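Local atomic coordinates of probable arylamine n-acetyl transferase (Mycobacterium abscessus, PDB entry 4GUZ), a protein that probably transfers the acetyl group of acetyl-coenzyme A to the amino group of arylamines. Residues Val59-Leu70 against Tyr78-Ala88. Sequence-based numbering, arbitrary orientation.
Sequences VALDIPAVQAKL and YCYEHVALFGA
In the N-terminal helical region of this arylamine N-acetyltransferase, helix 79-88, which begins with Cys79, probably the nucleophile of the family's Cys-His-Asp triad, is crossed nearly at right angles (105°) by helix 63-70, with Val59-Leu61 running in beside the first turn of the Cys79 helix. Glu81 and Lys69 form the polar centre of this buried contact. Lys69, with CG swung opposite the backbone N (chi1 -179°) and the rest of the chain extended, forms a salt bridge, NZ meeting the syn lone pair of Glu81 OE2 at 2.8 Å; Asp52 is a second acidic partner of the ammonium group. A water donates to both Glu81 OE2 and Ala60 O, tying the carboxylate to the incoming loop. Glu81 OE1 accepts from Tyr78 N at 2.8 Å, the N-H lying well out of the carboxylate plane, so bonds to both oxygens restrain the group's rotation. Such a setting would probably favour the charged carboxylate. Val59 CG1 presses on Glu81 CD at 3.4 Å, while its CG2 meets the Tyr78 ring obliquely; the Tyr78 hydroxyl bonds to Ser205. Leu61 CD2 packs on Tyr80 CB (3.7 Å). Farther along, Leu85 inserts its two methyls among side chains of helix 63-70: CD1 touches Val66 CG1 and Gln67 CB, CD2 touches Leu70 CD1. From the first turn of its helix, Ile63 reaches Ala84 and Ala88, CD1 lying 3.3 Å from Ala84 O and 3.8 Å from Ala88 CB.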
loop_
_atom_site.group_PDB
_atom_site.type_symbol
_atom_site.label_atom_id
_atom_site.label_comp_id
_atom_site.label_asym_id
_atom_site.label_seq_id
_atom_site.Cartn_x
_atom_site.Cartn_y
_atom_site.Cartn_z
ATOM N N VAL A 59 -1.385 -3.303 14.998
ATOM C CA VAL A 59 -1.607 -2.110 14.177
ATOM C C VAL A 59 -3.077 -1.670 14.320
ATOM O O VAL A 59 -3.970 -2.462 14.011
ATOM C CB VAL A 59 -1.229 -2.367 12.679
ATOM C CG1 VAL A 59 -1.682 -1.221 11.785
ATOM C CG2 VAL A 59 0.269 -2.631 12.501
ATOM N N ALA A 60 -3.320 -0.416 14.739
ATOM C CA ALA A 60 -4.678 0.140 14.854
ATOM C C ALA A 60 -5.207 0.495 13.468
ATOM O O ALA A 60 -4.501 1.160 12.706
ATOM C CB ALA A 60 -4.672 1.381 15.736
ATOM N N LEU A 61 -6.417 0.023 13.116
ATOM C CA LEU A 61 -6.963 0.307 11.790
ATOM C C LEU A 61 -8.126 1.295 11.843
ATOM O O LEU A 61 -8.621 1.707 10.791
ATOM C CB LEU A 61 -7.370 -0.982 11.052
ATOM C CG LEU A 61 -6.275 -2.012 10.774
ATOM C CD1 LEU A 61 -6.843 -3.183 10.042
ATOM C CD2 LEU A 61 -5.127 -1.404 9.952
ATOM N N ASP A 62 -8.529 1.736 13.050
ATOM C CA ASP A 62 -9.635 2.692 13.161
ATOM C C ASP A 62 -9.210 4.054 12.599
ATOM O O ASP A 62 -8.068 4.477 12.813
ATOM C CB ASP A 62 -10.142 2.781 14.609
ATOM C CG ASP A 62 -9.114 3.283 15.588
ATOM O OD1 ASP A 62 -8.356 2.447 16.130
ATOM O OD2 ASP A 62 -9.061 4.506 15.807
ATOM N N ILE A 63 -10.127 4.729 11.867
ATOM C CA ILE A 63 -9.867 5.984 11.152
ATOM C C ILE A 63 -9.241 7.058 12.066
ATOM O O ILE A 63 -8.225 7.618 11.636
ATOM C CB ILE A 63 -11.107 6.495 10.350
ATOM C CG1 ILE A 63 -11.308 5.661 9.074
ATOM C CG2 ILE A 63 -11.051 7.995 10.003
ATOM C CD1 ILE A 63 -10.062 5.602 8.112
ATOM N N PRO A 64 -9.759 7.368 13.293
ATOM C CA PRO A 64 -9.087 8.382 14.129
ATOM C C PRO A 64 -7.620 8.059 14.423
ATOM O O PRO A 64 -6.781 8.959 14.327
ATOM C CB PRO A 64 -9.927 8.387 15.420
ATOM C CG PRO A 64 -11.282 7.935 14.978
ATOM C CD PRO A 64 -10.966 6.849 13.975
ATOM N N ALA A 65 -7.297 6.807 14.783
ATOM C CA ALA A 65 -5.909 6.435 15.065
ATOM C C ALA A 65 -5.033 6.518 13.792
ATOM O O ALA A 65 -3.919 7.030 13.855
ATOM C CB ALA A 65 -5.835 5.036 15.658
ATOM N N VAL A 66 -5.542 6.019 12.658
ATOM C CA VAL A 66 -4.833 6.011 11.367
ATOM C C VAL A 66 -4.548 7.430 10.859
ATOM O O VAL A 66 -3.390 7.714 10.541
ATOM C CB VAL A 66 -5.609 5.164 10.315
ATOM C CG1 VAL A 66 -5.053 5.351 8.896
ATOM C CG2 VAL A 66 -5.586 3.691 10.706
ATOM N N GLN A 67 -5.565 8.330 10.792
ATOM C CA GLN A 67 -5.324 9.685 10.270
ATOM C C GLN A 67 -4.409 10.502 11.195
ATOM O O GLN A 67 -3.628 11.313 10.699
ATOM C CB GLN A 67 -6.627 10.446 9.956
ATOM C CG GLN A 67 -7.474 10.868 11.157
ATOM C CD GLN A 67 -8.802 11.422 10.724
ATOM O OE1 GLN A 67 -9.021 11.752 9.551
ATOM N NE2 GLN A 67 -9.728 11.512 11.661
ATOM N N ALA A 68 -4.465 10.260 12.514
ATOM C CA ALA A 68 -3.576 10.945 13.466
ATOM C C ALA A 68 -2.119 10.491 13.248
ATOM O O ALA A 68 -1.226 11.327 13.170
ATOM C CB ALA A 68 -4.016 10.669 14.902
ATOM N N LYS A 69 -1.885 9.177 13.088
ATOM C CA LYS A 69 -0.545 8.653 12.827
ATOM C C LYS A 69 -0.031 9.080 11.427
ATOM O O LYS A 69 1.048 9.661 11.332
ATOM C CB LYS A 69 -0.554 7.122 12.959
ATOM C CG LYS A 69 0.798 6.442 12.739
ATOM C CD LYS A 69 0.561 4.976 12.481
ATOM C CE LYS A 69 1.821 4.200 12.288
ATOM N NZ LYS A 69 1.513 2.786 11.973
ATOM N N LEU A 70 -0.816 8.832 10.364
ATOM C CA LEU A 70 -0.391 9.088 8.974
ATOM C C LEU A 70 -0.349 10.555 8.540
ATOM O O LEU A 70 0.439 10.887 7.652
ATOM C CB LEU A 70 -1.257 8.291 7.964
ATOM C CG LEU A 70 -1.205 6.768 8.113
ATOM C CD1 LEU A 70 -1.775 6.054 6.901
ATOM C CD2 LEU A 70 0.180 6.288 8.322
ATOM N N TYR A 78 1.011 0.382 6.722
ATOM C CA TYR A 78 1.070 -0.658 5.697
ATOM C C TYR A 78 -0.294 -0.765 4.983
ATOM O O TYR A 78 -1.121 0.126 5.158
ATOM C CB TYR A 78 1.678 -2.000 6.175
ATOM C CG TYR A 78 1.000 -2.840 7.247
ATOM C CD1 TYR A 78 -0.371 -2.734 7.493
ATOM C CD2 TYR A 78 1.699 -3.852 7.902
ATOM C CE1 TYR A 78 -1.010 -3.571 8.414
ATOM C CE2 TYR A 78 1.080 -4.674 8.840
ATOM C CZ TYR A 78 -0.274 -4.533 9.094
ATOM O OH TYR A 78 -0.863 -5.376 10.014
ATOM N N CYS A 79 -0.491 -1.764 4.109
ATOM C CA CYS A 79 -1.657 -1.819 3.219
ATOM C C CYS A 79 -3.004 -1.505 3.889
ATOM O O CYS A 79 -3.740 -0.657 3.382
ATOM C CB CYS A 79 -1.717 -3.123 2.419
ATOM S SG CYS A 79 -2.202 -4.595 3.363
ATOM N N TYR A 80 -3.284 -2.131 5.040
ATOM C CA TYR A 80 -4.576 -2.013 5.702
ATOM C C TYR A 80 -4.805 -0.611 6.272
ATOM O O TYR A 80 -5.940 -0.150 6.266
ATOM C CB TYR A 80 -4.758 -3.142 6.735
ATOM C CG TYR A 80 -4.885 -4.488 6.055
ATOM C CD1 TYR A 80 -5.781 -4.678 5.007
ATOM C CD2 TYR A 80 -4.040 -5.545 6.392
ATOM C CE1 TYR A 80 -5.829 -5.879 4.301
ATOM C CE2 TYR A 80 -4.091 -6.759 5.700
ATOM C CZ TYR A 80 -5.013 -6.929 4.681
ATOM O OH TYR A 80 -5.102 -8.110 3.998
ATOM N N GLU A 81 -3.742 0.108 6.643
ATOM C CA GLU A 81 -3.872 1.488 7.119
ATOM C C GLU A 81 -4.174 2.412 5.939
ATOM O O GLU A 81 -5.048 3.278 6.026
ATOM C CB GLU A 81 -2.594 1.926 7.821
ATOM C CG GLU A 81 -2.436 1.274 9.167
ATOM C CD GLU A 81 -1.035 1.443 9.703
ATOM O OE1 GLU A 81 -0.155 0.656 9.289
ATOM O OE2 GLU A 81 -0.810 2.366 10.520
ATOM N N HIS A 82 -3.444 2.199 4.820
ATOM C CA HIS A 82 -3.629 2.927 3.564
ATOM C C HIS A 82 -5.052 2.707 3.015
ATOM O O HIS A 82 -5.704 3.672 2.614
ATOM C CB HIS A 82 -2.589 2.448 2.524
ATOM C CG HIS A 82 -1.239 3.060 2.689
ATOM N ND1 HIS A 82 -0.841 4.128 1.925
ATOM C CD2 HIS A 82 -0.246 2.747 3.556
ATOM C CE1 HIS A 82 0.390 4.421 2.326
ATOM N NE2 HIS A 82 0.789 3.615 3.308
ATOM N N VAL A 83 -5.524 1.441 2.968
ATOM C CA VAL A 83 -6.874 1.125 2.442
ATOM C C VAL A 83 -7.966 1.729 3.371
ATOM O O VAL A 83 -8.941 2.282 2.857
ATOM C CB VAL A 83 -7.072 -0.388 2.166
ATOM C CG1 VAL A 83 -8.549 -0.762 2.043
ATOM C CG2 VAL A 83 -6.333 -0.789 0.898
ATOM N N ALA A 84 -7.773 1.701 4.711
ATOM C CA ALA A 84 -8.748 2.315 5.635
ATOM C C ALA A 84 -8.900 3.805 5.304
ATOM O O ALA A 84 -10.016 4.278 5.120
ATOM C CB ALA A 84 -8.307 2.129 7.091
ATOM N N LEU A 85 -7.769 4.516 5.128
ATOM C CA LEU A 85 -7.766 5.929 4.825
ATOM C C LEU A 85 -8.337 6.218 3.458
ATOM O O LEU A 85 -9.168 7.113 3.328
ATOM C CB LEU A 85 -6.338 6.488 4.930
ATOM C CG LEU A 85 -6.191 7.971 5.248
ATOM C CD1 LEU A 85 -6.775 8.304 6.625
ATOM C CD2 LEU A 85 -4.719 8.352 5.273
ATOM N N PHE A 86 -7.920 5.460 2.436
ATOM C CA PHE A 86 -8.379 5.723 1.080
ATOM C C PHE A 86 -9.840 5.384 0.936
ATOM O O PHE A 86 -10.565 6.155 0.305
ATOM C CB PHE A 86 -7.523 4.982 0.046
ATOM C CG PHE A 86 -7.557 5.587 -1.342
ATOM C CD1 PHE A 86 -6.836 6.740 -1.633
ATOM C CD2 PHE A 86 -8.234 4.951 -2.381
ATOM C CE1 PHE A 86 -6.873 7.303 -2.917
ATOM C CE2 PHE A 86 -8.261 5.508 -3.669
ATOM C CZ PHE A 86 -7.561 6.670 -3.931
ATOM N N GLY A 87 -10.274 4.300 1.594
ATOM C CA GLY A 87 -11.664 3.865 1.625
ATOM C C GLY A 87 -12.555 4.921 2.235
ATOM O O GLY A 87 -13.635 5.209 1.708
ATOM N N ALA A 88 -12.069 5.553 3.319
ATOM C CA ALA A 88 -12.785 6.637 4.001
ATOM C C ALA A 88 -12.925 7.838 3.088
ATOM O O ALA A 88 -13.996 8.436 3.063
ATOM C CB ALA A 88 -12.063 7.033 5.275
HETATM O O HOH W 1 -2.557 3.071 12.583
#